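Local coordinates for protein glycoside hydrolase family 5 (Aspergillus oryzae, PDB 6LA0) that hydrolyses glycosidic bonds as a secreted rutinosidase of glycoside hydrolase family 5, with a probable role in beta-glucan metabolism, at residues V12-F17 against P234-G239; N249-P252 against N256-F259; A341-N344 against T348-D351; R314-G319 against W353-F358. All blocks are in the same frame, centred on the assembly; numbering follows the deposited sequence.

Contact 1: residues V12-F17 against P234-G239; sequences VNWTTF and PVMFQG. With NAG (2-acetamido-2-deoxy-beta-D-glucopyranose), chain C.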
loop_
_atom_site.group_PDB
_atom_site.type_symbol
_atom_site.label_atom_id
_atom_site.label_comp_id
_atom_site.label_asym_id
_atom_site.label_seq_id
_atom_site.Cartn_x
_atom_site.Cartn_y
_atom_site.Cartn_z
ATOM N N VAL A 12 -6.520 17.181 6.446
ATOM C CA VAL A 12 -7.551 16.287 5.933
ATOM C C VAL A 12 -8.294 15.647 7.100
ATOM O O VAL A 12 -7.683 15.175 8.066
ATOM C CB VAL A 12 -6.915 15.224 5.019
ATOM C CG1 VAL A 12 -7.762 13.993 4.978
ATOM C CG2 VAL A 12 -6.683 15.788 3.608
ATOM N N ASN A 13 -9.620 15.608 7.004
ATOM C CA ASN A 13 -10.458 14.892 7.957
ATOM C C ASN A 13 -11.095 13.725 7.221
ATOM O O ASN A 13 -11.957 13.926 6.362
ATOM C CB ASN A 13 -11.518 15.811 8.546
ATOM C CG ASN A 13 -12.300 15.154 9.653
ATOM O OD1 ASN A 13 -12.785 14.029 9.520
ATOM N ND2 ASN A 13 -12.424 15.856 10.761
ATOM N N TRP A 14 -10.673 12.508 7.558
ATOM C CA TRP A 14 -11.039 11.368 6.738
ATOM C C TRP A 14 -12.495 10.959 6.912
ATOM O O TRP A 14 -12.969 10.112 6.152
ATOM C CB TRP A 14 -10.113 10.188 7.049
ATOM C CG TRP A 14 -8.800 10.209 6.265
ATOM C CD1 TRP A 14 -7.550 10.513 6.760
ATOM C CD2 TRP A 14 -8.607 9.893 4.871
ATOM N NE1 TRP A 14 -6.604 10.420 5.756
ATOM C CE2 TRP A 14 -7.223 10.040 4.591
ATOM C CE3 TRP A 14 -9.466 9.514 3.832
ATOM C CZ2 TRP A 14 -6.688 9.811 3.316
ATOM C CZ3 TRP A 14 -8.930 9.291 2.570
ATOM C CH2 TRP A 14 -7.558 9.433 2.326
ATOM N N THR A 15 -13.216 11.515 7.891
ATOM C CA THR A 15 -14.653 11.229 7.946
ATOM C C THR A 15 -15.435 11.969 6.867
ATOM O O THR A 15 -16.592 11.613 6.610
ATOM C CB THR A 15 -15.244 11.578 9.324
ATOM O OG1 THR A 15 -15.407 12.994 9.431
ATOM C CG2 THR A 15 -14.354 11.072 10.455
ATOM N N THR A 16 -14.849 13.002 6.255
ATOM C CA THR A 16 -15.469 13.783 5.186
ATOM C C THR A 16 -14.666 13.791 3.888
ATOM O O THR A 16 -15.255 13.876 2.808
ATOM C CB THR A 16 -15.688 15.240 5.646
ATOM O OG1 THR A 16 -14.435 15.830 6.026
ATOM C CG2 THR A 16 -16.632 15.291 6.849
ATOM N N PHE A 17 -13.343 13.696 3.967
ATOM C CA PHE A 17 -12.494 13.684 2.784
ATOM C C PHE A 17 -12.671 12.388 1.990
ATOM O O PHE A 17 -12.771 11.303 2.561
ATOM C CB PHE A 17 -11.038 13.846 3.232
ATOM C CG PHE A 17 -10.034 13.898 2.115
ATOM C CD1 PHE A 17 -9.851 15.056 1.371
ATOM C CD2 PHE A 17 -9.233 12.802 1.841
ATOM C CE1 PHE A 17 -8.889 15.117 0.350
ATOM C CE2 PHE A 17 -8.268 12.855 0.819
ATOM C CZ PHE A 17 -8.108 14.016 0.076
ATOM N N PRO A 234 -3.274 12.675 10.136
ATOM C CA PRO A 234 -4.018 11.420 10.308
ATOM C C PRO A 234 -3.126 10.188 10.242
ATOM O O PRO A 234 -2.106 10.154 9.536
ATOM C CB PRO A 234 -5.023 11.429 9.138
ATOM C CG PRO A 234 -5.021 12.853 8.613
ATOM C CD PRO A 234 -3.624 13.360 8.881
ATOM N N VAL A 235 -3.515 9.172 11.015
ATOM C CA VAL A 235 -2.869 7.862 11.032
ATOM C C VAL A 235 -3.768 6.878 10.300
ATOM O O VAL A 235 -4.968 6.802 10.597
ATOM C CB VAL A 235 -2.616 7.382 12.471
ATOM C CG1 VAL A 235 -2.180 5.908 12.484
ATOM C CG2 VAL A 235 -1.586 8.275 13.177
ATOM N N MET A 236 -3.192 6.106 9.368
ATOM C CA MET A 236 -3.924 5.106 8.594
ATOM C C MET A 236 -3.522 3.710 9.072
ATOM O O MET A 236 -2.346 3.329 8.986
ATOM C CB MET A 236 -3.665 5.270 7.090
ATOM C CG MET A 236 -4.453 4.278 6.210
ATOM S SD MET A 236 -4.503 4.677 4.437
ATOM C CE MET A 236 -5.762 5.959 4.407
ATOM N N PHE A 237 -4.499 2.962 9.601
ATOM C CA PHE A 237 -4.281 1.659 10.229
ATOM C C PHE A 237 -4.726 0.579 9.254
ATOM O O PHE A 237 -5.923 0.424 8.995
ATOM C CB PHE A 237 -5.049 1.583 11.559
ATOM C CG PHE A 237 -4.874 0.281 12.326
ATOM C CD1 PHE A 237 -3.798 -0.565 12.103
ATOM C CD2 PHE A 237 -5.793 -0.072 13.305
ATOM C CE1 PHE A 237 -3.655 -1.755 12.835
ATOM C CE2 PHE A 237 -5.653 -1.248 14.042
ATOM C CZ PHE A 237 -4.585 -2.089 13.804
ATOM N N GLN A 238 -3.755 -0.137 8.683
ATOM C CA GLN A 238 -4.000 -1.329 7.874
ATOM C C GLN A 238 -4.141 -2.481 8.857
ATOM O O GLN A 238 -3.164 -3.133 9.225
ATOM C CB GLN A 238 -2.863 -1.559 6.884
ATOM C CG GLN A 238 -3.286 -2.274 5.586
ATOM C CD GLN A 238 -3.842 -3.655 5.851
ATOM O OE1 GLN A 238 -3.105 -4.559 6.213
ATOM N NE2 GLN A 238 -5.157 -3.821 5.696
ATOM N N GLY A 239 -5.372 -2.704 9.332
ATOM C CA GLY A 239 -5.595 -3.639 10.419
ATOM C C GLY A 239 -5.674 -5.078 9.951
ATOM O O GLY A 239 -6.659 -5.772 10.234
HETATM C C1 NAG C . -13.145 15.313 11.868
HETATM C C2 NAG C . -12.626 15.926 13.161
HETATM C C3 NAG C . -13.354 15.320 14.355
HETATM C C4 NAG C . -14.861 15.462 14.181
HETATM C C5 NAG C . -15.282 14.874 12.835
HETATM C C6 NAG C . -16.751 15.051 12.537
HETATM C C7 NAG C . -10.377 16.645 13.848
HETATM C C8 NAG C . -8.918 16.288 13.892
HETATM N N2 NAG C . -11.187 15.741 13.283
HETATM O O3 NAG C . -12.928 15.944 15.562
HETATM O O4 NAG C . -15.532 14.771 15.228
HETATM O O5 NAG C . -14.559 15.516 11.773
HETATM O O6 NAG C . -17.134 16.416 12.621
HETATM O O7 NAG C . -10.801 17.705 14.307
#

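Contact 2: residues N249-P252 against N256-F259; sequences NQLP and NLVF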
loop_
_atom_site.group_PDB
_atom_site.type_symbol
_atom_site.label_atom_id
_atom_site.label_comp_id
_atom_site.label_asym_id
_atom_site.label_seq_id
_atom_site.Cartn_x
_atom_site.Cartn_y
_atom_site.Cartn_z
ATOM N N ASN A 249 -13.589 -0.987 18.869
ATOM C CA ASN A 249 -13.888 -0.808 20.282
ATOM C C ASN A 249 -12.669 -1.001 21.168
ATOM O O ASN A 249 -12.789 -0.896 22.392
ATOM C CB ASN A 249 -15.024 -1.734 20.711
ATOM C CG ASN A 249 -16.372 -1.216 20.257
ATOM O OD1 ASN A 249 -16.992 -1.767 19.339
ATOM N ND2 ASN A 249 -16.810 -0.116 20.861
ATOM N N GLN A 250 -11.497 -1.231 20.578
ATOM C CA GLN A 250 -10.242 -1.256 21.315
ATOM C C GLN A 250 -9.502 0.073 21.247
ATOM O O GLN A 250 -8.376 0.166 21.749
ATOM C CB GLN A 250 -9.344 -2.385 20.787
ATOM C CG GLN A 250 -10.108 -3.664 20.395
ATOM C CD GLN A 250 -9.195 -4.881 20.256
ATOM O OE1 GLN A 250 -8.298 -5.092 21.076
ATOM N NE2 GLN A 250 -9.418 -5.682 19.213
ATOM N N LEU A 251 -10.104 1.106 20.652
ATOM C CA LEU A 251 -9.415 2.371 20.446
ATOM C C LEU A 251 -10.292 3.558 20.817
ATOM O O LEU A 251 -11.482 3.582 20.468
ATOM C CB LEU A 251 -8.976 2.506 18.980
ATOM C CG LEU A 251 -7.966 1.461 18.513
ATOM C CD1 LEU A 251 -8.146 1.186 17.029
ATOM C CD2 LEU A 251 -6.527 1.921 18.846
ATOM N N PRO A 252 -9.734 4.560 21.501
ATOM C CA PRO A 252 -10.525 5.749 21.851
ATOM C C PRO A 252 -11.086 6.449 20.620
ATOM O O PRO A 252 -10.423 6.549 19.581
ATOM C CB PRO A 252 -9.522 6.646 22.595
ATOM C CG PRO A 252 -8.394 5.748 23.002
ATOM C CD PRO A 252 -8.342 4.639 22.002
ATOM N N ASN A 256 -7.184 10.212 15.695
ATOM C CA ASN A 256 -7.236 10.744 14.329
ATOM C C ASN A 256 -6.826 9.608 13.396
ATOM O O ASN A 256 -5.673 9.478 12.968
ATOM C CB ASN A 256 -6.340 11.968 14.176
ATOM C CG ASN A 256 -6.639 12.750 12.900
ATOM O OD1 ASN A 256 -7.485 12.351 12.101
ATOM N ND2 ASN A 256 -5.952 13.870 12.711
ATOM N N LEU A 257 -7.808 8.769 13.080
ATOM C CA LEU A 257 -7.552 7.413 12.618
ATOM C C LEU A 257 -8.475 7.072 11.456
ATOM O O LEU A 257 -9.690 7.280 11.534
ATOM C CB LEU A 257 -7.755 6.429 13.778
ATOM C CG LEU A 257 -7.557 4.920 13.610
ATOM C CD1 LEU A 257 -6.110 4.584 13.364
ATOM C CD2 LEU A 257 -8.069 4.214 14.861
ATOM N N VAL A 258 -7.893 6.549 10.381
ATOM C CA VAL A 258 -8.646 6.016 9.256
ATOM C C VAL A 258 -8.161 4.593 8.992
ATOM O O VAL A 258 -6.973 4.299 9.147
ATOM C CB VAL A 258 -8.487 6.914 8.010
ATOM C CG1 VAL A 258 -7.008 7.053 7.638
ATOM C CG2 VAL A 258 -9.291 6.371 6.851
ATOM N N PHE A 259 -9.079 3.705 8.617
ATOM C CA PHE A 259 -8.765 2.304 8.377
ATOM C C PHE A 259 -8.512 2.084 6.892
ATOM O O PHE A 259 -9.244 2.616 6.053
ATOM C CB PHE A 259 -9.912 1.410 8.859
ATOM C CG PHE A 259 -9.878 1.163 10.320
ATOM C CD1 PHE A 259 -10.309 2.145 11.208
ATOM C CD2 PHE A 259 -9.372 -0.021 10.821
ATOM C CE1 PHE A 259 -10.266 1.939 12.573
ATOM C CE2 PHE A 259 -9.319 -0.238 12.193
ATOM C CZ PHE A 259 -9.772 0.744 13.066
#

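Contact 3: residues A341-N344 against T348-D351; sequences ATVN and TQAD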
loop_
_atom_site.group_PDB
_atom_site.type_symbol
_atom_site.label_atom_id
_atom_site.label_comp_id
_atom_site.label_asym_id
_atom_site.label_seq_id
_atom_site.Cartn_x
_atom_site.Cartn_y
_atom_site.Cartn_z
ATOM N N ALA A 341 3.115 -12.996 -15.880
ATOM C CA ALA A 341 2.503 -14.259 -15.481
ATOM C C ALA A 341 1.136 -14.412 -16.133
ATOM O O ALA A 341 0.362 -13.458 -16.218
ATOM C CB ALA A 341 2.367 -14.323 -13.961
ATOM N N THR A 342 0.834 -15.614 -16.605
ATOM C CA THR A 342 -0.451 -15.796 -17.264
ATOM C C THR A 342 -1.576 -15.814 -16.228
ATOM O O THR A 342 -1.362 -16.068 -15.036
ATOM C CB THR A 342 -0.476 -17.083 -18.094
ATOM O OG1 THR A 342 -1.595 -17.047 -18.996
ATOM C CG2 THR A 342 -0.603 -18.310 -17.203
ATOM N N VAL A 343 -2.786 -15.508 -16.699
ATOM C CA VAL A 343 -3.998 -15.598 -15.892
ATOM C C VAL A 343 -4.971 -16.519 -16.614
ATOM O O VAL A 343 -4.822 -16.809 -17.808
ATOM C CB VAL A 343 -4.650 -14.223 -15.641
ATOM C CG1 VAL A 343 -3.611 -13.219 -15.157
ATOM C CG2 VAL A 343 -5.342 -13.735 -16.904
ATOM N N ASN A 344 -5.973 -16.992 -15.873
ATOM C CA ASN A 344 -6.999 -17.841 -16.468
ATOM C C ASN A 344 -7.880 -16.996 -17.375
ATOM O O ASN A 344 -8.432 -15.983 -16.935
ATOM C CB ASN A 344 -7.842 -18.515 -15.388
ATOM C CG ASN A 344 -7.059 -19.523 -14.578
ATOM O OD1 ASN A 344 -6.150 -20.181 -15.094
ATOM N ND2 ASN A 344 -7.392 -19.638 -13.290
ATOM N N THR A 348 -2.319 -11.765 -19.660
ATOM C CA THR A 348 -1.420 -11.929 -18.524
ATOM C C THR A 348 -1.802 -10.921 -17.441
ATOM O O THR A 348 -2.636 -10.042 -17.652
ATOM C CB THR A 348 0.047 -11.701 -18.922
ATOM O OG1 THR A 348 0.256 -10.296 -19.080
ATOM C CG2 THR A 348 0.395 -12.402 -20.242
ATOM N N GLN A 349 -1.126 -10.991 -16.289
ATOM C CA GLN A 349 -1.422 -10.027 -15.226
ATOM C C GLN A 349 -1.209 -8.591 -15.697
ATOM O O GLN A 349 -1.901 -7.678 -15.229
ATOM C CB GLN A 349 -0.564 -10.310 -13.985
ATOM C CG GLN A 349 -0.867 -11.653 -13.311
ATOM C CD GLN A 349 -0.269 -11.752 -11.918
ATOM O OE1 GLN A 349 0.943 -11.659 -11.751
ATOM N NE2 GLN A 349 -1.122 -11.947 -10.907
ATOM N N ALA A 350 -0.284 -8.370 -16.642
ATOM C CA ALA A 350 0.001 -7.003 -17.069
ATOM C C ALA A 350 -1.171 -6.362 -17.790
ATOM O O ALA A 350 -1.219 -5.129 -17.892
ATOM C CB ALA A 350 1.239 -6.960 -17.970
ATOM N N ASP A 351 -2.133 -7.158 -18.261
ATOM C CA ASP A 351 -3.329 -6.608 -18.872
ATOM C C ASP A 351 -4.365 -6.158 -17.839
ATOM O O ASP A 351 -5.280 -5.407 -18.195
ATOM C CB ASP A 351 -3.927 -7.647 -19.841
ATOM C CG ASP A 351 -2.918 -8.093 -20.930
ATOM O OD1 ASP A 351 -2.499 -7.220 -21.711
ATOM O OD2 ASP A 351 -2.536 -9.292 -20.983
#

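Contact 4: residues R314-G319 against W353-F358; sequences RNVNAG and WNFEYF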
loop_
_atom_site.group_PDB
_atom_site.type_symbol
_atom_site.label_atom_id
_atom_site.label_comp_id
_atom_site.label_asym_id
_atom_site.label_seq_id
_atom_site.Cartn_x
_atom_site.Cartn_y
_atom_site.Cartn_z
ATOM N N ARG A 314 -15.517 -1.636 -17.810
ATOM C CA ARG A 314 -16.705 -1.688 -16.961
ATOM C C ARG A 314 -16.328 -2.025 -15.523
ATOM O O ARG A 314 -16.799 -1.377 -14.574
ATOM C CB ARG A 314 -17.711 -2.706 -17.524
ATOM C CG ARG A 314 -18.998 -2.839 -16.686
ATOM C CD ARG A 314 -19.745 -4.143 -16.943
ATOM N NE ARG A 314 -19.117 -5.298 -16.291
ATOM C CZ ARG A 314 -19.636 -6.525 -16.267
ATOM N NH1 ARG A 314 -20.823 -6.764 -16.823
ATOM N NH2 ARG A 314 -18.987 -7.514 -15.662
ATOM N N ASN A 315 -15.415 -2.984 -15.347
ATOM C CA ASN A 315 -15.114 -3.497 -14.014
ATOM C C ASN A 315 -14.281 -2.512 -13.183
ATOM O O ASN A 315 -14.556 -2.328 -11.989
ATOM C CB ASN A 315 -14.422 -4.860 -14.135
ATOM C CG ASN A 315 -15.362 -5.962 -14.645
ATOM O OD1 ASN A 315 -16.597 -5.850 -14.570
ATOM N ND2 ASN A 315 -14.776 -7.043 -15.150
ATOM N N VAL A 316 -13.262 -1.867 -13.769
ATOM C CA VAL A 316 -12.501 -0.892 -12.982
ATOM C C VAL A 316 -13.399 0.281 -12.604
ATOM O O VAL A 316 -13.323 0.804 -11.482
ATOM C CB VAL A 316 -11.219 -0.431 -13.719
ATOM C CG1 VAL A 316 -11.532 0.434 -14.938
ATOM C CG2 VAL A 316 -10.311 0.355 -12.767
ATOM N N ASN A 317 -14.306 0.679 -13.504
ATOM C CA ASN A 317 -15.164 1.804 -13.157
ATOM C C ASN A 317 -16.214 1.397 -12.130
ATOM O O ASN A 317 -16.595 2.217 -11.283
ATOM C CB ASN A 317 -15.804 2.384 -14.416
ATOM C CG ASN A 317 -14.884 3.346 -15.135
ATOM O OD1 ASN A 317 -14.500 4.385 -14.582
ATOM N ND2 ASN A 317 -14.511 3.006 -16.364
ATOM N N ALA A 318 -16.648 0.131 -12.152
ATOM C CA ALA A 318 -17.593 -0.351 -11.143
ATOM C C ALA A 318 -16.940 -0.445 -9.768
ATOM O O ALA A 318 -17.603 -0.215 -8.748
ATOM C CB ALA A 318 -18.150 -1.715 -11.549
ATOM N N GLY A 319 -15.651 -0.785 -9.722
ATOM C CA GLY A 319 -14.937 -0.776 -8.453
ATOM C C GLY A 319 -14.776 0.626 -7.891
ATOM O O GLY A 319 -15.016 0.865 -6.703
ATOM N N TRP A 353 -3.400 -5.402 -14.113
ATOM C CA TRP A 353 -2.852 -4.715 -12.949
ATOM C C TRP A 353 -2.178 -3.398 -13.298
ATOM O O TRP A 353 -1.579 -2.764 -12.417
ATOM C CB TRP A 353 -1.841 -5.609 -12.234
ATOM C CG TRP A 353 -2.387 -6.847 -11.625
ATOM C CD1 TRP A 353 -2.754 -7.980 -12.266
ATOM C CD2 TRP A 353 -2.574 -7.095 -10.222
ATOM N NE1 TRP A 353 -3.178 -8.926 -11.359
ATOM C CE2 TRP A 353 -3.078 -8.403 -10.094
ATOM C CE3 TRP A 353 -2.365 -6.336 -9.063
ATOM C CZ2 TRP A 353 -3.376 -8.973 -8.855
ATOM C CZ3 TRP A 353 -2.661 -6.905 -7.830
ATOM C CH2 TRP A 353 -3.162 -8.208 -7.738
ATOM N N ASN A 354 -2.257 -2.977 -14.551
ATOM C CA ASN A 354 -1.508 -1.836 -15.063
ATOM C C ASN A 354 -2.500 -0.689 -15.200
ATOM O O ASN A 354 -3.281 -0.645 -16.150
ATOM C CB ASN A 354 -0.843 -2.220 -16.386
ATOM C CG ASN A 354 -0.002 -1.110 -16.984
ATOM O OD1 ASN A 354 0.547 -0.272 -16.267
ATOM N ND2 ASN A 354 0.107 -1.102 -18.314
ATOM N N PHE A 355 -2.502 0.226 -14.225
ATOM C CA PHE A 355 -3.456 1.331 -14.275
ATOM C C PHE A 355 -3.175 2.268 -15.445
ATOM O O PHE A 355 -4.097 2.926 -15.940
ATOM C CB PHE A 355 -3.452 2.100 -12.945
ATOM C CG PHE A 355 -4.666 2.954 -12.741
ATOM C CD1 PHE A 355 -5.860 2.394 -12.328
ATOM C CD2 PHE A 355 -4.624 4.315 -12.999
ATOM C CE1 PHE A 355 -6.990 3.183 -12.150
ATOM C CE2 PHE A 355 -5.744 5.109 -12.823
ATOM C CZ PHE A 355 -6.928 4.544 -12.393
ATOM N N GLU A 356 -1.920 2.340 -15.909
ATOM C CA GLU A 356 -1.587 3.246 -17.009
ATOM C C GLU A 356 -2.346 2.890 -18.286
ATOM O O GLU A 356 -2.688 3.774 -19.082
ATOM C CB GLU A 356 -0.080 3.222 -17.276
ATOM C CG GLU A 356 0.345 4.092 -18.453
ATOM C CD GLU A 356 1.853 4.158 -18.623
ATOM O OE1 GLU A 356 2.538 3.116 -18.464
ATOM O OE2 GLU A 356 2.349 5.264 -18.920
ATOM N N TYR A 357 -2.578 1.599 -18.518
ATOM C CA TYR A 357 -3.314 1.188 -19.710
ATOM C C TYR A 357 -4.752 1.698 -19.675
ATOM O O TYR A 357 -5.280 2.151 -20.700
ATOM C CB TYR A 357 -3.262 -0.332 -19.842
ATOM C CG TYR A 357 -3.980 -0.856 -21.066
ATOM C CD1 TYR A 357 -5.349 -1.099 -21.039
ATOM C CD2 TYR A 357 -3.293 -1.107 -22.246
ATOM C CE1 TYR A 357 -6.013 -1.568 -22.146
ATOM C CE2 TYR A 357 -3.965 -1.592 -23.372
ATOM C CZ TYR A 357 -5.318 -1.815 -23.310
ATOM O OH TYR A 357 -5.995 -2.299 -24.422
ATOM N N PHE A 358 -5.399 1.639 -18.502
ATOM C CA PHE A 358 -6.754 2.180 -18.376
ATOM C C PHE A 358 -6.781 3.663 -18.731
ATOM O O PHE A 358 -7.699 4.135 -19.413
ATOM C CB PHE A 358 -7.292 2.006 -16.952
ATOM C CG PHE A 358 -7.230 0.606 -16.418
ATOM C CD1 PHE A 358 -7.220 -0.490 -17.260
ATOM C CD2 PHE A 358 -7.203 0.393 -15.038
ATOM C CE1 PHE A 358 -7.183 -1.782 -16.749
ATOM C CE2 PHE A 358 -7.151 -0.889 -14.517
ATOM C CZ PHE A 358 -7.138 -1.980 -15.374
#

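Contact 1: residues V12-F17 against P234-G239
W14 meets P234 and M236 in two different ways, one indole serving several neighbours. Its CG lies anti to the carbonyl carbon (chi1 -85°), which turns the indole to both. The proline comes in at the ring edge, in its plane, with P234 CB 3.6 Å from W14 CD1; the methionine methyl lies over one face toward the rim, M236 CE being 4.1 Å from W14 CZ2. A bend in the methionine chain (chi3 -79°) swings that methyl to the indole. V12 CG1 and F17 CD2 lie over the opposite face, and V12 O also touches P234 CG at 3.6 Å. N13 bears the glycan, its ND2 bonded to NAG C1 at 1.4 Å. N13 OD1 is held by two donors of T15: the backbone N at 3.0 Å, in the carbonyl plane, closes an Asx turn, while OG1 at 2.8 Å comes from above that plane. This fixes the rotation of the sugar-bearing amide. In the TIM barrel this loop precedes strand 19-23 and lies at the N-terminal ends of strands. There W14 NE1 is hydrogen-bonded to T185 OG1 on strand 184-187, and its ring packs on V258 of strand 257-265 and F295 of strand 294-303.

Contact 2: residues N249-P252 against N256-F259
With CG beside its backbone N (chi1 -63°) and a chi2 of 150°, L251 sends one branch, CD1, toward L257 and F259, while L257, its CG anti to the backbone N (chi1 -180°), extends its own CD2 to receive it. The two leucines cross at about a right angle and they meet methyl to methyl, L251 CD1 lying 3.7 Å from L257 CD2. F259, two residues further along strand 257-265, brings the end of its ring up beside them: F259 CZ is 4.3 Å from L251 CD1. The ring also touches its strand neighbour, with F259 CE1 3.9 Å from L257 CD2, and the three side chains form one small apolar cluster. V258, between them, faces the other way, toward W14 and M236. In the (beta/alpha)8 barrel L251 lies in the loop joining helix 244-248 to strand 257-265. L251 also packs on L216 and R220 of helix 209-229, while L257 leans on F237 of the adjoining parallel strand and on F292. No hydrogen bond links the two segments, and the backbones stay well apart, the CA atoms of L251 and L257 being 9.5 Å from each other. Cohesion therefore rests on the burial of apolar carbon and on dispersion forces, with no directional bond to fix the exact angle at which the methyls meet.

Contact 3: residues A341-N344 against T348-D351
The backbones of A341-N344 and T348-D351 come together at a single beta bridge, T342 with T348, CA atoms 4.2 Å apart, beside which Q349 N donates to A341 O at 2.9 Å. The bridge ties the two sides of a surface loop lying between strand 329-332 and helix 355-360 of the TIM barrel, and T348 itself opens an ST turn. V343 packs against Q349: its CG1, anti to the carbonyl carbon (chi1 -49°), lies 3.5 Å from Q349 N and 3.7 Å from Q349 CG. V343 also packs on N307 and Y352. The glutamine chain runs extended beyond CG past the loop, its OE1 approaching A341 CB, and its NE2 is hydrogen-bonded to Q302 OE1. T348 CB lies against A341 O, so that this oxygen takes a hydrogen bond from Q349 and a carbon contact from T348 before it. N340, just before the first segment, carries an N-linked glycan. Within the second segment the threonine is gripped from several directions. Its OG1 accepts from A350 N at 3.2 Å, closing the ST turn, and its carbonyl O accepts from D351 N. The carboxylate of D351 bends back in return: OD2 takes T348 N at 2.8 Å on its anti lone pair, in an almost straight bond of 174°.

Contact 4: residues R314-G319 against W353-F358
F355 and F358, the two aromatic residues of helix 355-360 that meet V316, show how a short helix can be seated on a barrel helix through one branched side chain. The walk along the segment starts just before them at N354, whose O stands over the centre of one face of the F358 ring, 3.9 Å above the plane. F355 brings the end of its ring nearer, CE1 4.4 Å from V316 CG2; it also meets Y332 and I364. One turn on, F358 makes the closer approach. Its CG lies beside the backbone N (chi1 -53°), and the ring is carried to the valine with both CE2 and CD2 3.8 Å from V316 CG2, meeting it obliquely. On the valine side, chi1 of 70° leaves CG2 anti to the backbone N, and this branch makes the closest approach to both phenylalanines. V316 belongs to helix 312-326, which connects strands 294-303 and 329-332, and it also packs on W299; F358 rests on I301 of the first of these strands. The helices thus share no polar bond here. The contact is apolar and buried, resting on dispersion between valine methyls and two rings.

Contacts 1, 2 and 4 are buried and apolar, whereas contact 3 lies at the surface and is the only one of the four joined by a hydrogen bond across its segments. Contacts 1 and 2 share a sheet: strands 235-237 and 257-265 are neighbours, and V258 carries the second strand's other face onto W14 and M236, so contact 2 lies across the strand from contact 1, their centres 9 Å apart. Contacts 3 and 4 lie on another part of the barrel, with contact 3 nested inside the loop that contact 4 closes and their centres 14 Å apart. Contacts 2 and 3 are the most widely separated, about 38 Å between centres. Contact 1 itself bears a glycan at N13.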